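Thioesterase (Pseudomonas aeruginosa, PDB 2O5U) probably hydrolyses fatty acyl-CoA thioesters as a hotdog-fold member of the 4-hydroxybenzoyl-CoA thioesterase family. Local coordinates at residues Ser95-Glu100 with Asp138-Leu143; His15-Ser20 with Val45-Ile50; His24-Tyr29 with Val77-Arg82; Val35-Phe40 with Leu101-Glu106; Ala39-Ala44 with Ser69-Phe74. All coordinates share one frame; numbering follows the deposited sequence.

Interaction 1: residues Ser95-Glu100 with Asp138-Leu143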
# COMPACT_ATOMS: atom_id res chain seq x y z
N SER A 95 8.91 29.24 3.70
CA SER A 95 9.13 27.85 4.15
C SER A 95 8.05 26.85 3.71
O SER A 95 8.23 25.65 3.88
CB SER A 95 9.35 27.76 5.65
OG SER A 95 8.22 28.22 6.38
N SER A 96 6.96 27.34 3.11
CA SER A 96 5.88 26.47 2.78
C SER A 96 5.42 26.71 1.33
O SER A 96 5.61 27.79 0.75
CB SER A 96 4.74 26.67 3.78
OG SER A 96 4.12 27.93 3.54
N VAL A 97 4.74 25.72 0.78
CA VAL A 97 4.33 25.71 -0.60
C VAL A 97 3.01 24.90 -0.66
O VAL A 97 2.88 23.82 -0.07
CB VAL A 97 5.48 25.20 -1.59
CG1 VAL A 97 5.93 23.81 -1.29
CG2 VAL A 97 5.07 25.33 -3.11
N GLN A 98 2.02 25.48 -1.34
CA GLN A 98 0.74 24.77 -1.58
C GLN A 98 0.70 24.32 -3.04
O GLN A 98 0.75 25.16 -3.95
CB GLN A 98 -0.46 25.66 -1.28
CG GLN A 98 -1.88 24.89 -1.33
CD GLN A 98 -3.02 25.67 -2.04
OE1 GLN A 98 -2.94 26.87 -2.22
NE2 GLN A 98 -4.08 24.95 -2.46
N TYR A 99 0.57 23.00 -3.26
CA TYR A 99 0.38 22.41 -4.60
C TYR A 99 -1.11 22.21 -4.90
O TYR A 99 -1.91 21.90 -4.00
CB TYR A 99 1.08 21.05 -4.67
CG TYR A 99 2.48 21.00 -4.12
CD1 TYR A 99 2.75 20.59 -2.81
CD2 TYR A 99 3.54 21.42 -4.90
CE1 TYR A 99 4.10 20.55 -2.34
CE2 TYR A 99 4.83 21.39 -4.45
CZ TYR A 99 5.11 20.96 -3.18
OH TYR A 99 6.41 20.93 -2.77
N GLU A 100 -1.49 22.46 -6.16
CA GLU A 100 -2.73 21.90 -6.74
C GLU A 100 -2.43 20.75 -7.71
O GLU A 100 -1.62 20.91 -8.58
CB GLU A 100 -3.43 22.98 -7.51
CG GLU A 100 -3.83 24.19 -6.69
CD GLU A 100 -5.12 23.96 -5.89
OE1 GLU A 100 -5.91 23.01 -6.17
OE2 GLU A 100 -5.33 24.77 -4.99
N ASP A 138 13.33 27.79 -7.12
CA ASP A 138 13.40 28.13 -8.56
C ASP A 138 12.52 27.18 -9.36
O ASP A 138 11.77 27.61 -10.21
CB ASP A 138 14.84 28.01 -9.08
CG ASP A 138 15.71 29.18 -8.66
OD1 ASP A 138 15.15 30.21 -8.19
OD2 ASP A 138 16.93 29.05 -8.83
N ALA A 139 12.61 25.90 -9.06
CA ALA A 139 11.78 24.86 -9.71
C ALA A 139 10.30 25.02 -9.40
O ALA A 139 9.42 24.83 -10.30
CB ALA A 139 12.28 23.49 -9.30
N LEU A 140 9.99 25.33 -8.14
CA LEU A 140 8.59 25.54 -7.73
C LEU A 140 8.01 26.80 -8.38
O LEU A 140 6.83 26.85 -8.75
CB LEU A 140 8.49 25.67 -6.21
CG LEU A 140 8.83 24.42 -5.41
CD1 LEU A 140 8.97 24.78 -3.93
CD2 LEU A 140 7.67 23.41 -5.71
N ALA A 141 8.82 27.85 -8.47
CA ALA A 141 8.40 29.07 -9.10
C ALA A 141 7.98 28.84 -10.57
O ALA A 141 7.03 29.44 -11.02
CB ALA A 141 9.51 30.19 -8.98
N ALA A 142 8.66 27.95 -11.27
CA ALA A 142 8.26 27.62 -12.62
C ALA A 142 6.87 26.92 -12.73
O ALA A 142 6.35 26.76 -13.84
CB ALA A 142 9.33 26.81 -13.31
N LEU A 143 6.26 26.53 -11.61
CA LEU A 143 4.91 25.89 -11.64
C LEU A 143 3.78 26.80 -11.17
O LEU A 143 2.66 26.39 -11.15
CB LEU A 143 4.88 24.56 -10.83
CG LEU A 143 5.90 23.56 -11.38
CD1 LEU A 143 5.74 22.22 -10.72
CD2 LEU A 143 5.83 23.39 -12.94
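The hydroxyl of Y99 has its polar partner in ND1 of H119 on strand 113-123, while Y99 OH also lies 4.0 Å from CD2 of L140. The same methyl comes closer to the ring: L140 CD2 sits 3.7 Å from Y99 CE2, at the ring edge and near the ring plane. L140 therefore covers the rim beside the hydroxyl rather than a face. Its other methyl serves V97. L140 CD1 is 4.0 Å from V97 CG2 and 4.1 Å from V97 CG1, and the two side chains meet tip to tip. The torsions of V97 spread both branches toward L140: CG2 is anti to the backbone N, and CG1 stands between that N and the carbonyl carbon (chi1 60°). The forked end of one leucine on helix 134-141 thus rests on two alternate residues of strand 96-105. L49 of helix 34-53, L92 and I132 also touch L140. All three contact residues are buried. The union is apolar and undirected. Dispersion and the exclusion of water probably hold the C-terminal helix here, and the only polar tip at this contact, the Y99 hydroxyl, is satisfied by H119.

Interaction 2: residues His15-Ser20 with Val45-Ile50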
# COMPACT_ATOMS: atom_id res chain seq x y z
N HIS A 15 2.45 21.27 -15.34
CA HIS A 15 3.34 20.16 -15.51
C HIS A 15 2.56 18.85 -15.37
O HIS A 15 1.75 18.72 -14.44
CB HIS A 15 4.41 20.22 -14.44
CG HIS A 15 5.30 19.01 -14.39
ND1 HIS A 15 6.36 18.83 -15.26
CD2 HIS A 15 5.30 17.93 -13.58
CE1 HIS A 15 6.96 17.69 -14.99
NE2 HIS A 15 6.33 17.12 -13.98
N PHE A 16 2.89 17.88 -16.21
CA PHE A 16 2.21 16.58 -16.23
C PHE A 16 3.14 15.40 -16.07
O PHE A 16 4.23 15.37 -16.64
CB PHE A 16 1.41 16.44 -17.54
CG PHE A 16 0.25 17.35 -17.57
CD1 PHE A 16 0.41 18.65 -18.01
CD2 PHE A 16 -0.98 16.94 -17.06
CE1 PHE A 16 -0.66 19.54 -18.00
CE2 PHE A 16 -2.06 17.82 -17.05
CZ PHE A 16 -1.89 19.12 -17.50
N GLN A 17 2.65 14.39 -15.37
CA GLN A 17 3.46 13.18 -15.23
C GLN A 17 2.59 11.96 -15.29
O GLN A 17 1.68 11.83 -14.48
CB GLN A 17 4.20 13.16 -13.90
CG GLN A 17 5.14 11.96 -13.81
CD GLN A 17 5.57 11.69 -12.40
OE1 GLN A 17 5.61 12.60 -11.58
NE2 GLN A 17 5.94 10.44 -12.12
N PRO A 18 2.95 11.05 -16.18
CA PRO A 18 2.25 9.80 -16.21
C PRO A 18 2.65 8.97 -14.98
O PRO A 18 3.80 9.04 -14.49
CB PRO A 18 2.76 9.17 -17.52
CG PRO A 18 4.12 9.72 -17.66
CD PRO A 18 4.03 11.11 -17.18
N ILE A 19 1.70 8.20 -14.46
CA ILE A 19 1.94 7.25 -13.38
C ILE A 19 1.24 5.98 -13.77
O ILE A 19 0.07 6.01 -14.02
CB ILE A 19 1.38 7.73 -12.02
CG1 ILE A 19 2.08 9.05 -11.59
CG2 ILE A 19 1.55 6.65 -10.96
CD1 ILE A 19 1.78 9.53 -10.19
N SER A 20 1.96 4.87 -13.87
CA SER A 20 1.30 3.62 -14.19
C SER A 20 0.49 3.13 -12.99
O SER A 20 0.92 3.23 -11.83
CB SER A 20 2.33 2.57 -14.65
OG SER A 20 3.37 2.42 -13.70
N VAL A 45 4.59 15.26 -7.05
CA VAL A 45 5.30 16.42 -6.47
C VAL A 45 6.77 16.06 -6.24
O VAL A 45 7.68 16.76 -6.67
CB VAL A 45 4.63 16.95 -5.18
CG1 VAL A 45 5.56 17.94 -4.43
CG2 VAL A 45 3.34 17.67 -5.48
N ASN A 46 7.02 14.94 -5.59
CA ASN A 46 8.45 14.63 -5.28
C ASN A 46 9.33 14.26 -6.47
O ASN A 46 10.54 14.56 -6.50
CB ASN A 46 8.50 13.63 -4.14
CG ASN A 46 8.15 14.27 -2.84
OD1 ASN A 46 8.92 15.08 -2.32
ND2 ASN A 46 7.01 13.91 -2.28
N THR A 47 8.71 13.62 -7.46
CA THR A 47 9.39 13.35 -8.73
C THR A 47 9.94 14.66 -9.33
O THR A 47 11.14 14.75 -9.65
CB THR A 47 8.44 12.59 -9.71
OG1 THR A 47 8.03 11.35 -9.09
CG2 THR A 47 9.14 12.29 -11.06
N TYR A 48 9.07 15.66 -9.42
CA TYR A 48 9.44 17.00 -9.85
C TYR A 48 10.57 17.65 -9.00
O TYR A 48 11.59 18.09 -9.57
CB TYR A 48 8.23 17.90 -9.88
CG TYR A 48 8.55 19.24 -10.49
CD1 TYR A 48 8.57 19.41 -11.88
CD2 TYR A 48 8.81 20.34 -9.67
CE1 TYR A 48 8.88 20.66 -12.44
CE2 TYR A 48 9.12 21.57 -10.19
CZ TYR A 48 9.14 21.73 -11.58
OH TYR A 48 9.47 23.00 -12.05
N LEU A 49 10.42 17.68 -7.68
CA LEU A 49 11.39 18.34 -6.76
C LEU A 49 12.77 17.73 -6.89
O LEU A 49 13.80 18.47 -6.90
CB LEU A 49 10.94 18.26 -5.30
CG LEU A 49 9.61 18.86 -4.79
CD1 LEU A 49 9.39 18.55 -3.32
CD2 LEU A 49 9.51 20.32 -5.04
N ILE A 50 12.82 16.40 -7.01
CA ILE A 50 14.08 15.70 -7.21
C ILE A 50 14.66 15.98 -8.60
O ILE A 50 15.82 16.43 -8.72
CB ILE A 50 13.95 14.13 -6.97
CG1 ILE A 50 13.59 13.82 -5.50
CG2 ILE A 50 15.26 13.41 -7.46
CD1 ILE A 50 13.01 12.37 -5.23
O HOH W 1 8.13 8.82 -10.39
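H15 meets Y48 in a T-shaped pair. The edge of Y48 is turned to the face of H15, with ring centroids 5.0 Å apart and planes at 62°. Y48 CD1 stands over the centre of the imidazole, 3.8 Å from H15 NE2. Both residues hold CG anti to the backbone N (chi1 172° for H15, -173° for Y48), which extends each ring across the gap between strand and helix. The Y48 hydroxyl is not part of this pair. It bonds to the carbonyl of A139 on the C-terminal helix. Two residues on, Q17 points to the same side of strand 15-19. Its chain is extended, and its amide lies across T47. Q17 OE1 is 3.4 Å from T47 CB and 3.6 Å from T47 CG2. The polar ends do not bond directly. A water bridges them, giving a hydrogen to T47 OG1 at 2.8 Å and accepting a weak bond from Q17 NE2 at 3.2 Å. T47 OG1 also bonds to the carbonyl of T43 one helical turn back. F79 of the second subunit packs on T47, so this end of the contact reaches the subunit interface. A strand outermost in the chain's own sheet, laid beside the long helix 34-53 with alternate side chains turned to it, is part of the hotdog fold, in which an antiparallel sheet wraps round a central helix.

Interaction 3: residues His24-Tyr29 with Val77-Arg82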
# COMPACT_ATOMS: atom_id res chain seq x y z
N HIS A 24 -3.12 -3.66 -7.28
CA HIS A 24 -3.83 -3.48 -6.02
C HIS A 24 -4.28 -2.02 -5.85
O HIS A 24 -4.72 -1.63 -4.76
CB HIS A 24 -2.98 -3.96 -4.81
CG HIS A 24 -3.78 -4.28 -3.57
ND1 HIS A 24 -3.19 -4.78 -2.42
CD2 HIS A 24 -5.12 -4.25 -3.32
CE1 HIS A 24 -4.13 -5.01 -1.52
NE2 HIS A 24 -5.30 -4.69 -2.03
N ASP A 25 -4.06 -1.17 -6.87
CA ASP A 25 -4.69 0.17 -6.83
C ASP A 25 -6.19 -0.01 -6.70
O ASP A 25 -6.84 0.77 -5.99
CB ASP A 25 -4.40 1.02 -8.06
CG ASP A 25 -2.94 1.54 -8.10
OD1 ASP A 25 -2.24 1.46 -7.05
OD2 ASP A 25 -2.54 2.01 -9.19
N ASN A 26 -6.73 -1.03 -7.38
CA ASN A 26 -8.20 -1.25 -7.31
C ASN A 26 -8.55 -1.81 -5.94
O ASN A 26 -7.85 -2.65 -5.40
CB ASN A 26 -8.68 -2.22 -8.42
CG ASN A 26 -8.57 -1.62 -9.81
OD1 ASN A 26 -8.50 -0.41 -9.94
ND2 ASN A 26 -8.52 -2.45 -10.83
N ASP A 27 -9.66 -1.39 -5.38
CA ASP A 27 -10.11 -2.06 -4.15
C ASP A 27 -11.30 -2.98 -4.49
O ASP A 27 -11.54 -3.35 -5.67
CB ASP A 27 -10.46 -1.06 -3.04
CG ASP A 27 -11.73 -0.21 -3.36
OD1 ASP A 27 -12.56 -0.49 -4.35
OD2 ASP A 27 -11.87 0.75 -2.59
N ILE A 28 -12.00 -3.41 -3.45
CA ILE A 28 -13.00 -4.48 -3.58
C ILE A 28 -14.19 -4.08 -4.50
O ILE A 28 -14.82 -4.93 -5.11
CB ILE A 28 -13.47 -4.93 -2.17
CG1 ILE A 28 -14.35 -6.17 -2.28
CG2 ILE A 28 -14.14 -3.81 -1.41
CD1 ILE A 28 -14.67 -6.73 -0.90
N TYR A 29 -14.45 -2.78 -4.64
CA TYR A 29 -15.53 -2.32 -5.54
C TYR A 29 -15.04 -2.08 -6.96
O TYR A 29 -15.82 -1.68 -7.81
CB TYR A 29 -16.19 -1.08 -4.98
CG TYR A 29 -16.79 -1.25 -3.59
CD1 TYR A 29 -17.57 -2.34 -3.28
CD2 TYR A 29 -16.59 -0.30 -2.62
CE1 TYR A 29 -18.15 -2.48 -2.02
CE2 TYR A 29 -17.18 -0.43 -1.35
CZ TYR A 29 -17.96 -1.52 -1.08
OH TYR A 29 -18.58 -1.68 0.14
N VAL A 77 -11.41 5.90 -11.87
CA VAL A 77 -10.58 5.24 -12.85
C VAL A 77 -10.23 3.87 -12.27
O VAL A 77 -10.54 3.59 -11.15
CB VAL A 77 -9.25 6.05 -13.16
CG1 VAL A 77 -9.56 7.44 -13.67
CG2 VAL A 77 -8.29 6.09 -11.96
N ALA A 78 -9.64 3.00 -13.07
CA ALA A 78 -9.33 1.67 -12.60
C ALA A 78 -8.06 1.19 -13.23
O ALA A 78 -7.85 1.39 -14.45
CB ALA A 78 -10.54 0.72 -12.97
N PHE A 79 -7.21 0.53 -12.45
CA PHE A 79 -6.12 -0.26 -13.03
C PHE A 79 -6.79 -1.18 -14.09
O PHE A 79 -7.88 -1.74 -13.83
CB PHE A 79 -5.41 -1.11 -11.94
CG PHE A 79 -4.62 -2.27 -12.51
CD1 PHE A 79 -3.29 -2.10 -12.91
CD2 PHE A 79 -5.21 -3.51 -12.71
CE1 PHE A 79 -2.58 -3.13 -13.46
CE2 PHE A 79 -4.48 -4.56 -13.26
CZ PHE A 79 -3.18 -4.36 -13.65
N PRO A 80 -6.17 -1.33 -15.28
CA PRO A 80 -4.85 -0.87 -15.72
C PRO A 80 -4.92 0.39 -16.61
O PRO A 80 -4.03 0.59 -17.46
CB PRO A 80 -4.36 -2.04 -16.56
CG PRO A 80 -5.64 -2.57 -17.19
CD PRO A 80 -6.80 -2.14 -16.35
N GLN A 81 -5.91 1.24 -16.41
CA GLN A 81 -5.92 2.52 -17.11
C GLN A 81 -4.61 3.31 -16.90
O GLN A 81 -3.99 3.32 -15.79
CB GLN A 81 -7.16 3.33 -16.73
CG GLN A 81 -8.42 2.68 -17.33
CD GLN A 81 -9.67 3.44 -16.97
OE1 GLN A 81 -9.94 3.65 -15.80
NE2 GLN A 81 -10.41 3.89 -17.97
N ARG A 82 -4.18 3.99 -17.96
CA ARG A 82 -3.03 4.88 -17.84
C ARG A 82 -3.52 6.28 -17.41
O ARG A 82 -4.43 6.84 -17.99
CB ARG A 82 -2.24 4.94 -19.17
CG ARG A 82 -1.85 3.55 -19.77
CD ARG A 82 -1.31 3.74 -21.19
NE ARG A 82 -1.12 2.45 -21.86
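N26 keeps CG beside its own backbone N and anti to the carbonyl carbon (chi1 -69°), which carries its amide to the backbone of F79. There the amide pairs with a single residue in two bonds, joining two loops at one end of the hotdog fold. F79 N donates to N26 OD1 at 3.0 Å. N26 ND2 donates to F79 O at 3.1 Å in the straighter bond (166°). F79 O lies close to the amide plane, so the paired bonds should fix the rotation of the buried amide. N26 and F79 side chains cross at about a right angle, with ND2 at the ring edge. The F79 ring leads away from N26. D27 OD1 accepts from Y29 N in an Asx turn. Within 77-82, Q81 OE1 accepts from A78 N at 2.8 Å, in the carbonyl plane. A cis peptide precedes P80, and P80 CB lies over the centre of one F79 face, 3.7 Å above the ring plane.

Interaction 4: residues Val35-Phe40 with Leu101-Glu106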
# COMPACT_ATOMS: atom_id res chain seq x y z
N VAL A 35 -7.59 6.51 -1.29
CA VAL A 35 -6.28 6.72 -0.63
C VAL A 35 -5.14 6.86 -1.66
O VAL A 35 -4.20 7.70 -1.51
CB VAL A 35 -6.00 5.59 0.39
CG1 VAL A 35 -4.52 5.72 1.01
CG2 VAL A 35 -7.09 5.67 1.50
N THR A 36 -5.23 6.04 -2.70
CA THR A 36 -4.20 5.93 -3.74
C THR A 36 -3.95 7.25 -4.42
O THR A 36 -2.85 7.53 -4.81
CB THR A 36 -4.54 4.79 -4.78
OG1 THR A 36 -4.87 3.57 -4.08
CG2 THR A 36 -3.33 4.48 -5.72
N TYR A 37 -4.96 8.10 -4.49
CA TYR A 37 -4.81 9.38 -5.15
C TYR A 37 -3.79 10.24 -4.43
O TYR A 37 -2.99 10.93 -5.05
CB TYR A 37 -6.17 10.07 -5.20
CG TYR A 37 -7.09 9.50 -6.28
CD1 TYR A 37 -7.79 8.31 -6.05
CD2 TYR A 37 -7.24 10.14 -7.51
CE1 TYR A 37 -8.64 7.76 -7.01
CE2 TYR A 37 -8.10 9.61 -8.49
CZ TYR A 37 -8.81 8.45 -8.24
OH TYR A 37 -9.66 7.96 -9.21
N TYR A 38 -3.76 10.14 -3.10
CA TYR A 38 -2.77 10.90 -2.34
C TYR A 38 -1.36 10.42 -2.56
O TYR A 38 -0.40 11.21 -2.51
CB TYR A 38 -3.13 10.87 -0.85
CG TYR A 38 -4.36 11.65 -0.50
CD1 TYR A 38 -5.55 11.00 -0.16
CD2 TYR A 38 -4.35 13.04 -0.49
CE1 TYR A 38 -6.69 11.73 0.15
CE2 TYR A 38 -5.48 13.78 -0.19
CZ TYR A 38 -6.64 13.13 0.17
OH TYR A 38 -7.75 13.89 0.49
N ALA A 39 -1.20 9.12 -2.77
CA ALA A 39 0.07 8.53 -3.21
C ALA A 39 0.50 9.05 -4.59
O ALA A 39 1.69 9.35 -4.78
CB ALA A 39 0.04 7.01 -3.16
N PHE A 40 -0.45 9.20 -5.51
CA PHE A 40 -0.17 9.89 -6.80
C PHE A 40 0.26 11.37 -6.56
O PHE A 40 1.19 11.83 -7.22
CB PHE A 40 -1.39 9.88 -7.74
CG PHE A 40 -1.86 8.50 -8.13
CD1 PHE A 40 -0.95 7.45 -8.26
CD2 PHE A 40 -3.19 8.27 -8.45
CE1 PHE A 40 -1.39 6.18 -8.67
CE2 PHE A 40 -3.64 6.95 -8.84
CZ PHE A 40 -2.74 5.95 -8.95
N LEU A 101 -3.14 19.63 -7.59
CA LEU A 101 -2.94 18.47 -8.45
C LEU A 101 -4.30 17.96 -8.95
O LEU A 101 -5.32 18.15 -8.29
CB LEU A 101 -2.26 17.35 -7.65
CG LEU A 101 -0.72 17.47 -7.58
CD1 LEU A 101 -0.23 17.49 -6.19
CD2 LEU A 101 -0.02 16.48 -8.37
N ALA A 102 -4.30 17.33 -10.11
CA ALA A 102 -5.49 16.66 -10.62
C ALA A 102 -5.02 15.40 -11.36
O ALA A 102 -3.92 15.38 -11.94
CB ALA A 102 -6.33 17.62 -11.52
N LEU A 103 -5.82 14.33 -11.31
CA LEU A 103 -5.59 13.13 -12.07
C LEU A 103 -6.47 13.20 -13.30
O LEU A 103 -7.66 13.56 -13.20
CB LEU A 103 -5.93 11.87 -11.26
CG LEU A 103 -5.74 10.51 -11.97
CD1 LEU A 103 -5.36 9.41 -10.97
CD2 LEU A 103 -6.94 10.09 -12.80
N PHE A 104 -5.90 12.81 -14.43
CA PHE A 104 -6.55 12.71 -15.73
C PHE A 104 -6.32 11.35 -16.35
O PHE A 104 -5.24 10.78 -16.22
CB PHE A 104 -5.95 13.74 -16.71
CG PHE A 104 -6.07 15.18 -16.23
CD1 PHE A 104 -5.03 15.76 -15.50
CD2 PHE A 104 -7.23 15.92 -16.50
CE1 PHE A 104 -5.17 17.12 -15.04
CE2 PHE A 104 -7.39 17.25 -16.02
CZ PHE A 104 -6.36 17.84 -15.29
N LEU A 105 -7.26 10.86 -17.16
CA LEU A 105 -6.88 9.69 -17.99
C LEU A 105 -5.88 10.20 -19.01
O LEU A 105 -5.99 11.34 -19.45
CB LEU A 105 -8.10 9.09 -18.71
CG LEU A 105 -8.97 8.14 -17.90
CD1 LEU A 105 -10.10 7.57 -18.78
CD2 LEU A 105 -8.10 6.99 -17.29
N GLU A 106 -4.87 9.40 -19.36
CA GLU A 106 -3.97 9.87 -20.40
C GLU A 106 -4.80 9.86 -21.68
O GLU A 106 -5.54 8.89 -21.98
CB GLU A 106 -2.68 9.03 -20.54
CG GLU A 106 -2.90 7.65 -21.18
CD GLU A 106 -1.71 7.15 -21.99
OE1 GLU A 106 -0.55 7.43 -21.61
OE2 GLU A 106 -1.97 6.48 -23.02
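Between helix residues 35-40 and strand residues 101-106, the closest CA atoms are Y37 and L103, 7.9 Å apart. The join is made by one leucine and two aromatic rings. L103 CG is anti to the backbone N (chi1 179°), which lifts CD1 off the strand to the helix. This single methyl touches both rings. It is 3.5 Å from F40 CD2 and 3.7 Å from F40 CE2. On the Y37 side, L103 CD1 is 3.7 Å from Y37 CE2, and L103 CB is 4.2 Å from the same carbon. The side chains of Y37 and L103 cross at about a right angle. F40 also has the carbonyl oxygen of T36 over one face, offset toward the rim. I83 and M85 of the adjoining strand also touch L103. R22 of the second subunit packs on F40. A central helix seated on the concave side of a curved antiparallel sheet, with buried aliphatic and aromatic side chains between them, is the core of the hotdog fold.

Interaction 5: residues Ala39-Ala44 with Ser69-Phe74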
# COMPACT_ATOMS: atom_id res chain seq x y z
N ALA A 39 -1.20 9.12 -2.77
CA ALA A 39 0.07 8.53 -3.21
C ALA A 39 0.50 9.05 -4.59
O ALA A 39 1.69 9.35 -4.78
CB ALA A 39 0.04 7.01 -3.16
N PHE A 40 -0.45 9.20 -5.51
CA PHE A 40 -0.17 9.89 -6.80
C PHE A 40 0.26 11.37 -6.56
O PHE A 40 1.19 11.83 -7.22
CB PHE A 40 -1.39 9.88 -7.74
CG PHE A 40 -1.86 8.50 -8.13
CD1 PHE A 40 -0.95 7.45 -8.26
CD2 PHE A 40 -3.19 8.27 -8.45
CE1 PHE A 40 -1.39 6.18 -8.67
CE2 PHE A 40 -3.64 6.95 -8.84
CZ PHE A 40 -2.74 5.95 -8.95
N PHE A 41 -0.42 12.09 -5.66
CA PHE A 41 -0.04 13.51 -5.39
C PHE A 41 1.45 13.56 -4.87
O PHE A 41 2.27 14.38 -5.32
CB PHE A 41 -0.88 14.07 -4.26
CG PHE A 41 -2.35 14.35 -4.59
CD1 PHE A 41 -2.91 14.07 -5.83
CD2 PHE A 41 -3.15 14.98 -3.62
CE1 PHE A 41 -4.27 14.37 -6.10
CE2 PHE A 41 -4.49 15.31 -3.88
CZ PHE A 41 -5.06 14.99 -5.11
N ASP A 42 1.77 12.70 -3.92
CA ASP A 42 3.09 12.62 -3.30
C ASP A 42 4.17 12.30 -4.31
O ASP A 42 5.30 12.87 -4.28
CB ASP A 42 3.13 11.47 -2.25
CG ASP A 42 2.78 11.92 -0.86
OD1 ASP A 42 2.09 12.97 -0.74
OD2 ASP A 42 3.21 11.25 0.10
N THR A 43 3.84 11.33 -5.18
CA THR A 43 4.71 10.92 -6.27
C THR A 43 4.97 12.01 -7.28
O THR A 43 6.12 12.27 -7.61
CB THR A 43 4.18 9.61 -6.94
OG1 THR A 43 4.14 8.64 -5.91
CG2 THR A 43 5.10 9.15 -8.10
N ALA A 44 3.91 12.64 -7.77
CA ALA A 44 4.00 13.67 -8.80
C ALA A 44 4.87 14.83 -8.28
O ALA A 44 5.75 15.35 -9.00
CB ALA A 44 2.59 14.20 -9.13
N SER A 69 -3.76 18.13 3.48
CA SER A 69 -4.01 17.73 2.13
C SER A 69 -5.51 17.58 2.00
O SER A 69 -6.24 17.48 3.01
CB SER A 69 -3.33 16.40 1.77
OG SER A 69 -3.62 15.37 2.76
N SER A 70 -5.96 17.56 0.78
CA SER A 70 -7.39 17.23 0.53
C SER A 70 -7.60 16.80 -0.90
O SER A 70 -6.74 17.07 -1.81
CB SER A 70 -8.29 18.43 0.89
OG SER A 70 -7.91 19.59 0.15
N CYS A 71 -8.74 16.13 -1.17
CA CYS A 71 -9.04 15.68 -2.53
C CYS A 71 -10.54 15.63 -2.74
O CYS A 71 -11.29 15.30 -1.82
CB CYS A 71 -8.49 14.25 -2.77
SG CYS A 71 -8.41 13.73 -4.51
N ASP A 72 -10.97 15.96 -3.95
CA ASP A 72 -12.36 15.72 -4.40
C ASP A 72 -12.30 14.72 -5.51
O ASP A 72 -11.45 14.80 -6.38
CB ASP A 72 -13.01 17.03 -4.93
CG ASP A 72 -13.10 18.10 -3.84
OD1 ASP A 72 -13.80 17.89 -2.83
OD2 ASP A 72 -12.42 19.13 -3.98
N TYR A 73 -13.20 13.76 -5.49
CA TYR A 73 -13.23 12.68 -6.48
C TYR A 73 -14.46 12.83 -7.36
O TYR A 73 -15.59 12.76 -6.84
CB TYR A 73 -13.28 11.36 -5.75
CG TYR A 73 -12.15 11.17 -4.75
CD1 TYR A 73 -12.24 11.63 -3.44
CD2 TYR A 73 -10.96 10.54 -5.15
CE1 TYR A 73 -11.15 11.49 -2.50
CE2 TYR A 73 -9.90 10.35 -4.25
CZ TYR A 73 -9.99 10.83 -2.95
OH TYR A 73 -8.92 10.59 -2.13
N PHE A 74 -14.25 13.05 -8.66
CA PHE A 74 -15.36 13.41 -9.60
C PHE A 74 -15.85 12.21 -10.36
O PHE A 74 -17.05 12.06 -10.58
CB PHE A 74 -14.93 14.52 -10.58
CG PHE A 74 -14.38 15.75 -9.91
CD1 PHE A 74 -13.04 16.06 -10.00
CD2 PHE A 74 -15.21 16.58 -9.16
CE1 PHE A 74 -12.52 17.22 -9.32
CE2 PHE A 74 -14.70 17.73 -8.52
CZ PHE A 74 -13.34 18.03 -8.58
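F41 carries the close part of this contact through the far end of its ring. F41 CZ is 3.6 Å from C71 SG. The sulfur stands obliquely to the ring, 62° off its normal and 4.8 Å from its centroid, a Cys sulfur-aromatic contact. With chi1 at -165°, the sulfur swings from the backbone N toward the helix. The backbone carbonyl S70 O lies 3.5 Å from F41 CE2, at the ring edge and in plane, where the ring hydrogens point. The sulfur also sits over one face of Y73, offset toward the rim. So C71 is held between two aromatic groups. The far side of strand 62-73 here is looser. S70 and D72 direct their side chains away from the helix and are only partly buried. F41 further meets Y38 on its own helix and L101 of strand 96-105. Strand 62-73 is outermost within the chain, and S69 to D72 pair with an antiparallel strand of the fourth subunit, so the sheet runs on across the interface.

Overall arrangement
Helix 34-53 is shared by interactions 2, 4 and 5. Interactions 4, 5 and 2 follow one another along it; 4 and 5 share A39 and F40, with centres about 5 Å apart. Interactions 1 and 4 use successive parts of strand 96-105, centres about 18 Å apart. Interaction 1 adds the C-terminal helix; just after it, L143 CD1 packs 3.5 Å from Y48 CE2 of interaction 2. Interaction 3 lies on the opposite side of the chain's centre from interaction 1, their centres about 30 Å apart. It meets interaction 4 through R82 O and E106 N, 2.9 Å apart. Interactions 2 to 5 also touch the second subunit, which ties this core to the four-chain assembly.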